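Local coordinates for vacuolar protein sorting-associated protein 53 (PDB 3NS4) that takes part in retrograde transport from endosomes to the late Golgi as a subunit of the GARP tethering complex, here represented by its C-terminal fragment, at residues 24-29 / 104-109; 76-81 / 113-118; 131-136 / 172-177; 125-130 / 157-162. The protein carries 2 engineered substitutions. All coordinates share one frame; numbering follows the deposited sequence.

In the fold
The four contacts are spread along an elongated all-helical C-terminal fragment. Interactions 1 and 2 share helix 102-125, which packs against helix 20-47 in the first and helix 64-87 in the second. Because they share this helix, they tie three consecutive helices together; along the chain their segments alternate. Their centres are about 16 Å apart. Interaction 4 takes up the turn after helix 102-125, its centre about 20 Å from that of interaction 2. Interaction 3 joins helices 132-142 and 165-178. It touches interaction 4 through Y135, with centres about 13 Å apart. The contacts thus run from one end of the fragment to the other, whose structure suggests similarity to a family of tethering complexes.

Interaction 1: residues 24-29 / 104-109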
loop_
_atom_site.group_PDB
_atom_site.type_symbol
_atom_site.label_atom_id
_atom_site.label_comp_id
_atom_site.label_asym_id
_atom_site.label_seq_id
_atom_site.Cartn_x
_atom_site.Cartn_y
_atom_site.Cartn_z
ATOM N N LYS A 24 -12.737 25.220 1.113
ATOM C CA LYS A 24 -11.881 24.972 -0.026
ATOM C C LYS A 24 -10.639 24.190 0.338
ATOM O O LYS A 24 -10.200 23.349 -0.429
ATOM C CB LYS A 24 -11.561 26.245 -0.803
ATOM C CG LYS A 24 -10.832 27.302 -0.037
ATOM C CD LYS A 24 -10.678 28.592 -0.851
ATOM C CE LYS A 24 -9.754 29.566 -0.144
ATOM N NZ LYS A 24 -9.532 30.733 -1.004
ATOM N N TRP A 25 -10.078 24.423 1.512
ATOM C CA TRP A 25 -8.907 23.652 1.885
ATOM C C TRP A 25 -9.333 22.258 2.301
ATOM O O TRP A 25 -8.639 21.319 2.012
ATOM C CB TRP A 25 -8.064 24.341 2.960
ATOM C CG TRP A 25 -7.533 25.702 2.535
ATOM C CD1 TRP A 25 -7.997 26.930 2.927
ATOM C CD2 TRP A 25 -6.467 25.963 1.618
ATOM N NE1 TRP A 25 -7.278 27.935 2.322
ATOM C CE2 TRP A 25 -6.334 27.367 1.513
ATOM C CE3 TRP A 25 -5.596 25.148 0.891
ATOM C CZ2 TRP A 25 -5.385 27.963 0.708
ATOM C CZ3 TRP A 25 -4.646 25.749 0.084
ATOM C CH2 TRP A 25 -4.552 27.141 0.000
ATOM N N ASN A 26 -10.478 22.088 2.943
ATOM C CA ASN A 26 -10.859 20.736 3.310
ATOM C C ASN A 26 -11.114 19.909 2.092
ATOM O O ASN A 26 -10.792 18.720 2.060
ATOM C CB ASN A 26 -12.057 20.709 4.234
ATOM C CG ASN A 26 -11.712 21.178 5.644
ATOM O OD1 ASN A 26 -10.537 21.358 6.009
ATOM N ND2 ASN A 26 -12.744 21.393 6.441
ATOM N N PHE A 27 -11.674 20.561 1.083
ATOM C CA PHE A 27 -11.941 19.955 -0.191
ATOM C C PHE A 27 -10.633 19.478 -0.825
ATOM O O PHE A 27 -10.519 18.335 -1.236
ATOM C CB PHE A 27 -12.615 20.987 -1.065
ATOM C CG PHE A 27 -13.155 20.444 -2.348
ATOM C CD1 PHE A 27 -14.443 19.965 -2.419
ATOM C CD2 PHE A 27 -12.386 20.430 -3.495
ATOM C CE1 PHE A 27 -14.959 19.474 -3.611
ATOM C CE2 PHE A 27 -12.901 19.950 -4.688
ATOM C CZ PHE A 27 -14.192 19.475 -4.740
ATOM N N LEU A 28 -9.613 20.318 -0.883
ATOM C CA LEU A 28 -8.371 19.828 -1.445
ATOM C C LEU A 28 -7.878 18.640 -0.664
ATOM O O LEU A 28 -7.285 17.748 -1.231
ATOM C CB LEU A 28 -7.301 20.893 -1.509
ATOM C CG LEU A 28 -7.632 22.138 -2.300
ATOM C CD1 LEU A 28 -6.360 22.897 -2.492
ATOM C CD2 LEU A 28 -8.231 21.789 -3.637
ATOM N N ASP A 29 -8.124 18.623 0.635
ATOM C CA ASP A 29 -7.696 17.508 1.440
ATOM C C ASP A 29 -8.369 16.258 0.923
ATOM O O ASP A 29 -7.710 15.209 0.770
ATOM C CB ASP A 29 -7.997 17.714 2.932
ATOM C CG ASP A 29 -6.807 18.286 3.740
ATOM O OD1 ASP A 29 -5.625 18.134 3.360
ATOM O OD2 ASP A 29 -7.066 18.855 4.821
ATOM N N TYR A 104 -2.885 26.129 4.442
ATOM C CA TYR A 104 -2.188 25.724 3.225
ATOM C C TYR A 104 -1.075 24.698 3.508
ATOM O O TYR A 104 -0.979 23.653 2.878
ATOM C CB TYR A 104 -1.604 26.945 2.507
ATOM C CG TYR A 104 -0.453 26.579 1.589
ATOM C CD1 TYR A 104 -0.677 25.892 0.398
ATOM C CD2 TYR A 104 0.866 26.890 1.920
ATOM C CE1 TYR A 104 0.376 25.525 -0.446
ATOM C CE2 TYR A 104 1.932 26.527 1.074
ATOM C CZ TYR A 104 1.668 25.844 -0.108
ATOM O OH TYR A 104 2.679 25.472 -0.963
ATOM N N LYS A 105 -0.206 25.014 4.449
ATOM C CA LYS A 105 0.835 24.100 4.799
ATOM C C LYS A 105 0.178 22.813 5.179
ATOM O O LYS A 105 0.622 21.787 4.700
ATOM C CB LYS A 105 1.669 24.608 5.965
ATOM C CG LYS A 105 2.430 25.914 5.703
ATOM C CD LYS A 105 3.126 26.381 6.978
ATOM C CE LYS A 105 3.825 27.698 6.769
ATOM N NZ LYS A 105 4.512 28.144 8.004
ATOM N N ARG A 106 -0.876 22.843 6.008
ATOM C CA ARG A 106 -1.547 21.595 6.375
ATOM C C ARG A 106 -1.812 20.761 5.111
ATOM O O ARG A 106 -1.502 19.541 5.066
ATOM C CB ARG A 106 -2.833 21.791 7.180
ATOM C CG ARG A 106 -3.655 20.449 7.319
ATOM C CD ARG A 106 -4.982 20.588 8.043
ATOM N NE ARG A 106 -5.570 21.918 7.805
ATOM C CZ ARG A 106 -6.496 22.239 6.896
ATOM N NH1 ARG A 106 -7.038 21.336 6.082
ATOM N NH2 ARG A 106 -6.899 23.499 6.825
ATOM N N VAL A 107 -2.361 21.412 4.082
ATOM C CA VAL A 107 -2.605 20.719 2.827
ATOM C C VAL A 107 -1.268 20.213 2.237
ATOM O O VAL A 107 -1.136 19.002 2.004
ATOM C CB VAL A 107 -3.484 21.542 1.836
ATOM C CG1 VAL A 107 -3.345 21.047 0.450
ATOM C CG2 VAL A 107 -4.941 21.478 2.224
ATOM N N LYS A 108 -0.271 21.094 2.049
ATOM C CA LYS A 108 1.025 20.632 1.527
ATOM C C LYS A 108 1.586 19.414 2.286
ATOM O O LYS A 108 2.043 18.462 1.640
ATOM C CB LYS A 108 2.077 21.744 1.478
ATOM C CG LYS A 108 3.295 21.333 0.684
ATOM C CD LYS A 108 4.293 22.484 0.452
ATOM C CE LYS A 108 5.583 21.966 -0.264
ATOM N NZ LYS A 108 6.532 23.080 -0.629
ATOM N N ARG A 109 1.540 19.427 3.628
ATOM C CA ARG A 109 2.104 18.303 4.421
ATOM C C ARG A 109 1.312 17.060 4.165
ATOM O O ARG A 109 1.860 15.955 4.176
ATOM C CB ARG A 109 2.189 18.570 5.941
ATOM C CG ARG A 109 3.150 19.806 6.262
ATOM C CD ARG A 109 3.097 20.170 7.764
ATOM N NE ARG A 109 3.912 21.363 8.069
ATOM C CZ ARG A 109 4.035 21.936 9.276
ATOM N NH1 ARG A 109 3.399 21.437 10.337
ATOM N NH2 ARG A 109 4.804 23.020 9.428
#
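W25 and Y104 meet where helices 20-47 and 102-125 run side by side. The six-membered ring of W25 turns one face to the 104-109 segment. CA of Y104 sits over this face, 4.2 Å from the ring centroid and 18° off its normal, in a CH-pi contact. CB of Y104 rests nearby, 3.9 Å from W25 CH2. The Y104 ring meets W25 with its edge, and its far end leads away.

V107 is the bump that fills the hollow between W25 and D29, one turn apart on helix 20-47. Its CG2 lies 4.0 Å from W25 CE3 and 3.6 Å from D29 OD1. The other methyl, CG1, reaches more loosely to CB of L28, at 4.4 Å.

R106 closes one side of this hollow. Its chain is extended as far as CD, then bends (chi3 32°) and carries the guanidinium across to the other helix. NH1 forms a salt bridge with D29 OD2 at 2.8 Å. The hydrogen bond within it is weak, with an N-H...O angle of 129°. OD2 lies at the guanidinium edge, near its plane. V92, from a loop, also touches W25 and L28.

The local axes are 9.8 Å apart and practically parallel. This is a parallel helix pair of a helical bundle, built on a buried valine and tryptophan with a salt bridge at its margin.

Interaction 2: residues 76-81 / 113-118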
loop_
_atom_site.group_PDB
_atom_site.type_symbol
_atom_site.label_atom_id
_atom_site.label_comp_id
_atom_site.label_asym_id
_atom_site.label_seq_id
_atom_site.Cartn_x
_atom_site.Cartn_y
_atom_site.Cartn_z
ATOM N N LEU A 76 6.868 6.641 -12.184
ATOM C CA LEU A 76 6.703 7.788 -13.078
ATOM C C LEU A 76 5.317 8.359 -12.870
ATOM O O LEU A 76 5.151 9.584 -12.898
ATOM C CB LEU A 76 6.995 7.438 -14.550
ATOM C CG LEU A 76 8.378 6.730 -14.794
ATOM C CD1 LEU A 76 8.523 6.043 -16.183
ATOM C CD2 LEU A 76 9.675 7.588 -14.465
ATOM N N ASP A 77 4.338 7.472 -12.633
ATOM C CA ASP A 77 2.952 7.882 -12.328
ATOM C C ASP A 77 2.984 8.656 -11.034
ATOM O O ASP A 77 2.474 9.771 -10.934
ATOM C CB ASP A 77 2.034 6.687 -12.102
ATOM C CG ASP A 77 1.808 5.851 -13.362
ATOM O OD1 ASP A 77 2.592 5.992 -14.332
ATOM O OD2 ASP A 77 0.846 5.030 -13.372
ATOM N N LEU A 78 3.619 8.077 -10.037
ATOM C CA LEU A 78 3.654 8.739 -8.765
ATOM C C LEU A 78 4.263 10.138 -8.880
ATOM O O LEU A 78 3.826 11.071 -8.194
ATOM C CB LEU A 78 4.405 7.894 -7.757
ATOM C CG LEU A 78 4.357 8.524 -6.371
ATOM C CD1 LEU A 78 2.919 8.671 -5.934
ATOM C CD2 LEU A 78 5.134 7.677 -5.382
ATOM N N GLU A 79 5.254 10.276 -9.766
ATOM C CA GLU A 79 5.907 11.558 -9.975
ATOM C C GLU A 79 4.890 12.563 -10.520
ATOM O O GLU A 79 4.741 13.652 -9.971
ATOM C CB GLU A 79 7.143 11.409 -10.872
ATOM C CG GLU A 79 7.865 12.727 -11.199
ATOM C CD GLU A 79 8.286 13.534 -9.945
ATOM O OE1 GLU A 79 8.834 12.933 -8.978
ATOM O OE2 GLU A 79 8.075 14.779 -9.938
ATOM N N LEU A 80 4.160 12.191 -11.570
ATOM C CA LEU A 80 3.153 13.098 -12.110
ATOM C C LEU A 80 2.110 13.446 -11.042
ATOM O O LEU A 80 1.619 14.584 -10.977
ATOM C CB LEU A 80 2.460 12.504 -13.317
ATOM C CG LEU A 80 3.329 12.088 -14.495
ATOM C CD1 LEU A 80 2.506 11.290 -15.468
ATOM C CD2 LEU A 80 3.959 13.277 -15.196
ATOM N N LEU A 81 1.798 12.482 -10.190
ATOM C CA LEU A 81 0.828 12.709 -9.164
ATOM C C LEU A 81 1.316 13.748 -8.164
ATOM O O LEU A 81 0.576 14.657 -7.743
ATOM C CB LEU A 81 0.548 11.405 -8.439
ATOM C CG LEU A 81 -0.683 11.493 -7.530
ATOM C CD1 LEU A 81 -1.873 11.925 -8.383
ATOM C CD2 LEU A 81 -0.944 10.173 -6.812
ATOM N N ASN A 113 2.784 13.817 2.708
ATOM C CA ASN A 113 2.648 12.626 3.503
ATOM C C ASN A 113 2.161 11.443 2.660
ATOM O O ASN A 113 2.809 10.393 2.629
ATOM C CB ASN A 113 1.746 12.923 4.689
ATOM C CG ASN A 113 1.559 11.731 5.616
ATOM O OD1 ASN A 113 2.199 10.675 5.463
ATOM N ND2 ASN A 113 0.672 11.900 6.602
ATOM N N ASN A 114 1.057 11.618 1.946
ATOM C CA ASN A 114 0.536 10.535 1.087
ATOM C C ASN A 114 1.525 10.050 0.004
ATOM O O ASN A 114 1.669 8.837 -0.239
ATOM C CB ASN A 114 -0.796 10.917 0.424
ATOM C CG ASN A 114 -1.958 11.050 1.416
ATOM O OD1 ASN A 114 -1.780 11.397 2.584
ATOM N ND2 ASN A 114 -3.176 10.814 0.919
ATOM N N ILE A 115 2.177 10.987 -0.666
ATOM C CA ILE A 115 3.185 10.621 -1.633
ATOM C C ILE A 115 4.245 9.707 -0.972
ATOM O O ILE A 115 4.562 8.633 -1.507
ATOM C CB ILE A 115 3.866 11.851 -2.180
ATOM C CG1 ILE A 115 2.870 12.702 -2.946
ATOM C CG2 ILE A 115 4.996 11.466 -3.102
ATOM C CD1 ILE A 115 2.326 11.988 -4.164
ATOM N N ASP A 116 4.773 10.110 0.192
ATOM C CA ASP A 116 5.762 9.278 0.886
ATOM C C ASP A 116 5.257 7.838 1.018
ATOM O O ASP A 116 5.978 6.877 0.668
ATOM C CB ASP A 116 6.175 9.831 2.264
ATOM C CG ASP A 116 7.159 11.057 2.189
ATOM O OD1 ASP A 116 7.460 11.561 1.077
ATOM O OD2 ASP A 116 7.636 11.527 3.263
ATOM N N GLN A 117 4.015 7.675 1.454
ATOM C CA GLN A 117 3.528 6.320 1.649
ATOM C C GLN A 117 3.505 5.550 0.353
ATOM O O GLN A 117 4.021 4.404 0.267
ATOM C CB GLN A 117 2.153 6.322 2.230
ATOM C CG GLN A 117 2.043 7.155 3.460
ATOM C CD GLN A 117 0.687 6.983 4.124
ATOM O OE1 GLN A 117 0.220 7.871 4.859
ATOM N NE2 GLN A 117 0.031 5.840 3.856
ATOM N N LEU A 118 2.920 6.178 -0.658
ATOM C CA LEU A 118 2.873 5.548 -1.936
ATOM C C LEU A 118 4.279 5.092 -2.336
ATOM O O LEU A 118 4.521 3.924 -2.707
ATOM C CB LEU A 118 2.281 6.529 -2.931
ATOM C CG LEU A 118 0.761 6.714 -2.728
ATOM C CD1 LEU A 118 0.175 7.651 -3.756
ATOM C CD2 LEU A 118 0.034 5.352 -2.786
#
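L78 and I115 face each other across two helix segments that run antiparallel, with local axes 10.8 Å apart and 179° between their directions. Helices 64-87 and 102-125 follow each other in the chain, so this is a helical hairpin, one of the building units of the bundle. The contact is wholly apolar, and all four touching residues are buried.

L78 does most of the work on its helix. Its CG stands anti to the backbone N (chi1 -175°), which sends both methyls across the gap. Both rest against CB of L118 from one side: L78 CD1 at 3.7 Å, L78 CD2 at 3.9 Å. L78 CD1 also meets the tip of I115, at 3.8 Å from I115 CD1. The CB of I115 does not aim straight at the other helix, but its chain brings CD1 over.

L81 lies one turn further along, with the same shape of side chain. It meets L118 at about a right angle.

Further along the same two helices, L78 rests on L119 and I122, and I115 on F85. Helix 20-47 adds F39 on L81 and V40 on L118. Nearby, ND2 of the buried N114 is hydrogen-bonded to D33 OD2 and T36 OG1, which ties helix 102-125 to helix 20-47 as well.

The L118 methyl CD1 rests against two leucines on the facing helix, 3.6 Å from L78 CD1 and 4.1 Å from L81 CD2.

Interaction 3: residues 131-136 / 172-177. With BA (barium ion), chain D.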
loop_
_atom_site.group_PDB
_atom_site.type_symbol
_atom_site.label_atom_id
_atom_site.label_comp_id
_atom_site.label_asym_id
_atom_site.label_seq_id
_atom_site.Cartn_x
_atom_site.Cartn_y
_atom_site.Cartn_z
ATOM N N SER A 131 17.118 -12.960 -1.162
ATOM C CA SER A 131 17.390 -13.498 0.161
ATOM C C SER A 131 16.298 -13.100 1.139
ATOM O O SER A 131 15.848 -11.964 1.160
ATOM C CB SER A 131 18.792 -13.146 0.684
ATOM O OG SER A 131 18.860 -11.838 1.202
ATOM N N ALA A 132 15.864 -14.065 1.933
ATOM C CA ALA A 132 14.830 -13.810 2.903
ATOM C C ALA A 132 15.242 -12.710 3.880
ATOM O O ALA A 132 14.370 -11.972 4.386
ATOM C CB ALA A 132 14.487 -15.085 3.641
ATOM N N ASP A 133 16.559 -12.599 4.108
ATOM C CA ASP A 133 17.149 -11.649 5.064
ATOM C C ASP A 133 17.150 -10.241 4.499
ATOM O O ASP A 133 16.739 -9.293 5.182
ATOM C CB ASP A 133 18.594 -12.048 5.482
ATOM C CG ASP A 133 18.682 -13.392 6.264
ATOM O OD1 ASP A 133 17.668 -13.855 6.833
ATOM O OD2 ASP A 133 19.795 -13.981 6.342
ATOM N N ASP A 134 17.620 -10.093 3.262
ATOM C CA ASP A 134 17.667 -8.760 2.656
ATOM C C ASP A 134 16.283 -8.219 2.524
ATOM O O ASP A 134 16.074 -7.007 2.658
ATOM C CB ASP A 134 18.377 -8.720 1.293
ATOM C CG ASP A 134 19.905 -8.672 1.414
ATOM O OD1 ASP A 134 20.441 -8.436 2.531
ATOM O OD2 ASP A 134 20.574 -8.856 0.375
ATOM N N TYR A 135 15.339 -9.125 2.265
ATOM C CA TYR A 135 13.950 -8.719 2.099
ATOM C C TYR A 135 13.376 -8.257 3.406
ATOM O O TYR A 135 12.635 -7.278 3.432
ATOM C CB TYR A 135 13.070 -9.780 1.448
ATOM C CG TYR A 135 11.622 -9.355 1.318
ATOM C CD1 TYR A 135 11.245 -8.254 0.540
ATOM C CD2 TYR A 135 10.621 -10.057 1.960
ATOM C CE1 TYR A 135 9.887 -7.866 0.426
ATOM C CE2 TYR A 135 9.283 -9.699 1.841
ATOM C CZ TYR A 135 8.922 -8.617 1.082
ATOM O OH TYR A 135 7.589 -8.309 1.030
ATOM N N TYR A 136 13.726 -8.934 4.492
ATOM C CA TYR A 136 13.257 -8.476 5.784
ATOM C C TYR A 136 13.783 -7.057 6.064
ATOM O O TYR A 136 13.007 -6.169 6.437
ATOM C CB TYR A 136 13.620 -9.424 6.931
ATOM C CG TYR A 136 13.402 -8.727 8.265
ATOM C CD1 TYR A 136 12.113 -8.533 8.784
ATOM C CD2 TYR A 136 14.485 -8.196 8.977
ATOM C CE1 TYR A 136 11.918 -7.844 9.996
ATOM C CE2 TYR A 136 14.298 -7.508 10.184
ATOM C CZ TYR A 136 13.015 -7.333 10.690
ATOM O OH TYR A 136 12.846 -6.642 11.884
ATOM N N TRP A 172 9.085 -16.218 5.205
ATOM C CA TRP A 172 8.478 -15.956 6.468
ATOM C C TRP A 172 9.394 -16.158 7.657
ATOM O O TRP A 172 9.325 -15.436 8.652
ATOM C CB TRP A 172 7.270 -16.866 6.598
ATOM C CG TRP A 172 6.793 -16.936 7.969
ATOM C CD1 TRP A 172 7.016 -17.941 8.854
ATOM C CD2 TRP A 172 6.057 -15.932 8.661
ATOM N NE1 TRP A 172 6.440 -17.638 10.065
ATOM C CE2 TRP A 172 5.845 -16.408 9.977
ATOM C CE3 TRP A 172 5.552 -14.678 8.298
ATOM C CZ2 TRP A 172 5.139 -15.681 10.937
ATOM C CZ3 TRP A 172 4.841 -13.955 9.241
ATOM C CH2 TRP A 172 4.640 -14.461 10.555
ATOM N N SER A 173 10.238 -17.169 7.564
ATOM C CA SER A 173 11.129 -17.482 8.646
ATOM C C SER A 173 11.929 -16.290 9.033
ATOM O O SER A 173 12.080 -16.023 10.214
ATOM C CB SER A 173 12.095 -18.608 8.282
ATOM O OG SER A 173 13.156 -18.681 9.233
ATOM N N ALA A 174 12.463 -15.576 8.050
ATOM C CA ALA A 174 13.324 -14.440 8.385
ATOM C C ALA A 174 12.507 -13.387 9.098
ATOM O O ALA A 174 12.932 -12.871 10.143
ATOM C CB ALA A 174 14.032 -13.882 7.171
ATOM N N TYR A 175 11.314 -13.131 8.567
ATOM C CA TYR A 175 10.413 -12.163 9.157
ATOM C C TYR A 175 10.039 -12.525 10.592
ATOM O O TYR A 175 10.219 -11.720 11.534
ATOM C CB TYR A 175 9.152 -12.085 8.335
ATOM C CG TYR A 175 8.150 -11.128 8.894
ATOM C CD1 TYR A 175 8.237 -9.760 8.627
ATOM C CD2 TYR A 175 7.096 -11.583 9.669
ATOM C CE1 TYR A 175 7.285 -8.859 9.123
ATOM C CE2 TYR A 175 6.149 -10.696 10.180
ATOM C CZ TYR A 175 6.248 -9.337 9.908
ATOM O OH TYR A 175 5.315 -8.470 10.433
ATOM N N ASN A 176 9.509 -13.736 10.741
ATOM C CA ASN A 176 9.079 -14.189 12.030
ATOM C C ASN A 176 10.238 -14.072 12.991
ATOM O O ASN A 176 10.116 -13.374 13.977
ATOM C CB ASN A 176 8.532 -15.606 11.974
ATOM C CG ASN A 176 8.370 -16.207 13.335
ATOM O OD1 ASN A 176 7.511 -15.813 14.107
ATOM N ND2 ASN A 176 9.216 -17.155 13.650
ATOM N N LEU A 177 11.372 -14.693 12.679
ATOM C CA LEU A 177 12.549 -14.702 13.564
ATOM C C LEU A 177 12.912 -13.334 14.132
ATOM O O LEU A 177 13.430 -13.255 15.244
ATOM C CB LEU A 177 13.764 -15.288 12.861
ATOM C CG LEU A 177 15.066 -15.317 13.653
ATOM C CD1 LEU A 177 15.074 -16.458 14.648
ATOM C CD2 LEU A 177 16.225 -15.460 12.693
HETATM BA BA BA D . 8.755 -14.388 16.359
#
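The side chains of Y136 and Y175 cross at about a right angle, and their rings meet obliquely at the CD1 atoms, 4.1 Å apart. Y136 CD1 also lies 4.0 Å from Y175 CA, so its ring leans on the backbone of the other helix. With CG anti to the backbone N (chi1 166°), the Y136 ring reaches across to Y175. Y175 is held further by W152, whose ring meets it, and by a hydrogen bond from its OH to N146 O. W172 meets W152 edge-to-face, and N176 CB lies over one face of the W172 indole.

Helices 132-142 and 165-178 cross here at -50°, with local axes 8.4 Å apart. Small residues allow this close approach in the helical bundle. A174 CB lies 3.8 Å from A132 CB and 3.4 Å from A132 O. D133 OD1 flanks the same methyl.

S131 is the N-cap of helix 132-142: its OG accepts a hydrogen bond from D134 N at 3.0 Å. On the side of helix 165-178 turned from this contact, a barium ion is bound by N176 O and N176 OD1, both 2.9 Å from the metal. T179 O is a further ligand.

Interaction 4: residues 125-130 / 157-162; sequences LMAPLD and ALKGIP
K159 supplies the polar part of this contact, and its NZ is gripped by two backbone carbonyls of the 125-130 segment. One bond runs from NZ to L125 O, at 2.7 Å. NZ stands well above that carbonyl plane, 72° out of it. The other, to A127 O, lies in the carbonyl plane on a lone pair, but is modelled too short for its length to be trusted. The lysine chain bends at chi3 and chi4 (139° and -54°), which swings NZ in to both oxygens. The buried ammonium thus probably helps to hold the turn that follows helix 102-125.

The apolar contacts line the same chain. L129 CD2 packs on K159 CD at 4.1 Å, and A127 CB lies 3.9 Å from K159 CE. L125 CD2 meets L158 CB at 4.0 Å.

In the backbone, G160 has positive phi and ends helix 149-159 in a Schellman motif. R60 NH1 binds the A157 and I161 carbonyls.

The contact joins the turn between helices 102-125 and 132-142 to the end of helix 149-159. Y135 of helix 132-142 packs on L129 and K159. L47 of helix 20-47 touches L125 and L158, and helix 64-87 reaches selenomethionine M126 through V68 and L75.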
loop_
_atom_site.group_PDB
_atom_site.type_symbol
_atom_site.label_atom_id
_atom_site.label_comp_id
_atom_site.label_asym_id
_atom_site.label_seq_id
_atom_site.Cartn_x
_atom_site.Cartn_y
_atom_site.Cartn_z
ATOM N N LEU A 125 7.158 -2.948 -3.497
ATOM C CA LEU A 125 6.852 -3.886 -4.591
ATOM C C LEU A 125 8.073 -4.190 -5.485
ATOM O O LEU A 125 8.170 -5.294 -6.076
ATOM C CB LEU A 125 5.712 -3.383 -5.467
ATOM C CG LEU A 125 4.386 -3.278 -4.720
ATOM C CD1 LEU A 125 3.373 -2.503 -5.527
ATOM C CD2 LEU A 125 3.849 -4.652 -4.337
HETATM N N MSE A 126 9.004 -3.233 -5.572
HETATM C CA MSE A 126 10.155 -3.417 -6.441
HETATM C C MSE A 126 11.312 -4.112 -5.784
HETATM O O MSE A 126 12.342 -4.328 -6.411
HETATM C CB MSE A 126 10.652 -2.097 -6.960
HETATM C CG MSE A 126 9.628 -1.270 -7.669
HETATM SE SE MSE A 126 10.502 0.353 -8.370
HETATM C CE MSE A 126 11.226 1.110 -6.680
ATOM N N ALA A 127 11.170 -4.466 -4.523
ATOM C CA ALA A 127 12.273 -5.141 -3.850
ATOM C C ALA A 127 12.529 -6.541 -4.394
ATOM O O ALA A 127 11.598 -7.275 -4.736
ATOM C CB ALA A 127 12.017 -5.203 -2.374
ATOM N N PRO A 128 13.798 -6.919 -4.511
ATOM C CA PRO A 128 14.021 -8.303 -4.959
ATOM C C PRO A 128 13.732 -9.328 -3.839
ATOM O O PRO A 128 13.738 -8.974 -2.629
ATOM C CB PRO A 128 15.506 -8.326 -5.329
ATOM C CG PRO A 128 16.113 -7.150 -4.604
ATOM C CD PRO A 128 15.040 -6.125 -4.424
ATOM N N LEU A 129 13.471 -10.579 -4.244
ATOM C CA LEU A 129 13.223 -11.687 -3.297
ATOM C C LEU A 129 14.326 -12.741 -3.381
ATOM O O LEU A 129 14.039 -13.937 -3.440
ATOM C CB LEU A 129 11.892 -12.351 -3.596
ATOM C CG LEU A 129 10.696 -11.468 -3.332
ATOM C CD1 LEU A 129 9.529 -12.117 -4.014
ATOM C CD2 LEU A 129 10.477 -11.275 -1.833
ATOM N N ASP A 130 15.581 -12.294 -3.401
ATOM C CA ASP A 130 16.717 -13.196 -3.538
ATOM C C ASP A 130 17.133 -13.783 -2.207
ATOM O O ASP A 130 17.473 -14.976 -2.123
ATOM C CB ASP A 130 17.870 -12.501 -4.254
ATOM C CG ASP A 130 17.575 -12.280 -5.737
ATOM O OD1 ASP A 130 17.326 -13.285 -6.451
ATOM O OD2 ASP A 130 17.609 -11.109 -6.191
ATOM N N ALA A 157 2.169 -11.482 -1.595
ATOM C CA ALA A 157 1.357 -11.975 -2.669
ATOM C C ALA A 157 1.358 -10.921 -3.772
ATOM O O ALA A 157 1.544 -11.241 -4.933
ATOM C CB ALA A 157 -0.041 -12.256 -2.175
ATOM N N LEU A 158 1.203 -9.652 -3.404
ATOM C CA LEU A 158 1.168 -8.594 -4.411
ATOM C C LEU A 158 2.467 -8.569 -5.178
ATOM O O LEU A 158 2.451 -8.315 -6.378
ATOM C CB LEU A 158 0.833 -7.218 -3.820
ATOM C CG LEU A 158 -0.594 -7.213 -3.308
ATOM C CD1 LEU A 158 -0.859 -6.055 -2.431
ATOM C CD2 LEU A 158 -1.529 -7.243 -4.478
ATOM N N LYS A 159 3.577 -8.842 -4.489
ATOM C CA LYS A 159 4.889 -8.895 -5.124
ATOM C C LYS A 159 4.965 -9.918 -6.266
ATOM O O LYS A 159 5.871 -9.838 -7.101
ATOM C CB LYS A 159 5.977 -9.163 -4.111
ATOM C CG LYS A 159 6.482 -7.945 -3.428
ATOM C CD LYS A 159 7.722 -8.373 -2.663
ATOM C CE LYS A 159 8.804 -7.360 -2.772
ATOM N NZ LYS A 159 9.122 -7.032 -4.204
ATOM N N GLY A 160 4.037 -10.875 -6.293
ATOM C CA GLY A 160 3.942 -11.808 -7.414
ATOM C C GLY A 160 4.390 -13.230 -7.194
ATOM O O GLY A 160 4.309 -14.059 -8.104
ATOM N N ILE A 161 4.870 -13.511 -5.980
ATOM C CA ILE A 161 5.381 -14.832 -5.554
ATOM C C ILE A 161 4.327 -15.904 -5.868
ATOM O O ILE A 161 3.133 -15.650 -5.746
ATOM C CB ILE A 161 5.680 -14.781 -4.041
ATOM C CG1 ILE A 161 6.593 -15.870 -3.611
ATOM C CG2 ILE A 161 4.420 -14.915 -3.192
ATOM C CD1 ILE A 161 6.591 -15.990 -2.102
ATOM N N PRO A 162 4.747 -17.081 -6.349
ATOM C CA PRO A 162 3.689 -18.098 -6.572
ATOM C C PRO A 162 3.281 -18.770 -5.270
ATOM O O PRO A 162 3.875 -18.504 -4.231
ATOM C CB PRO A 162 4.340 -19.099 -7.524
ATOM C CG PRO A 162 5.837 -18.886 -7.333
ATOM C CD PRO A 162 6.024 -17.438 -7.000
#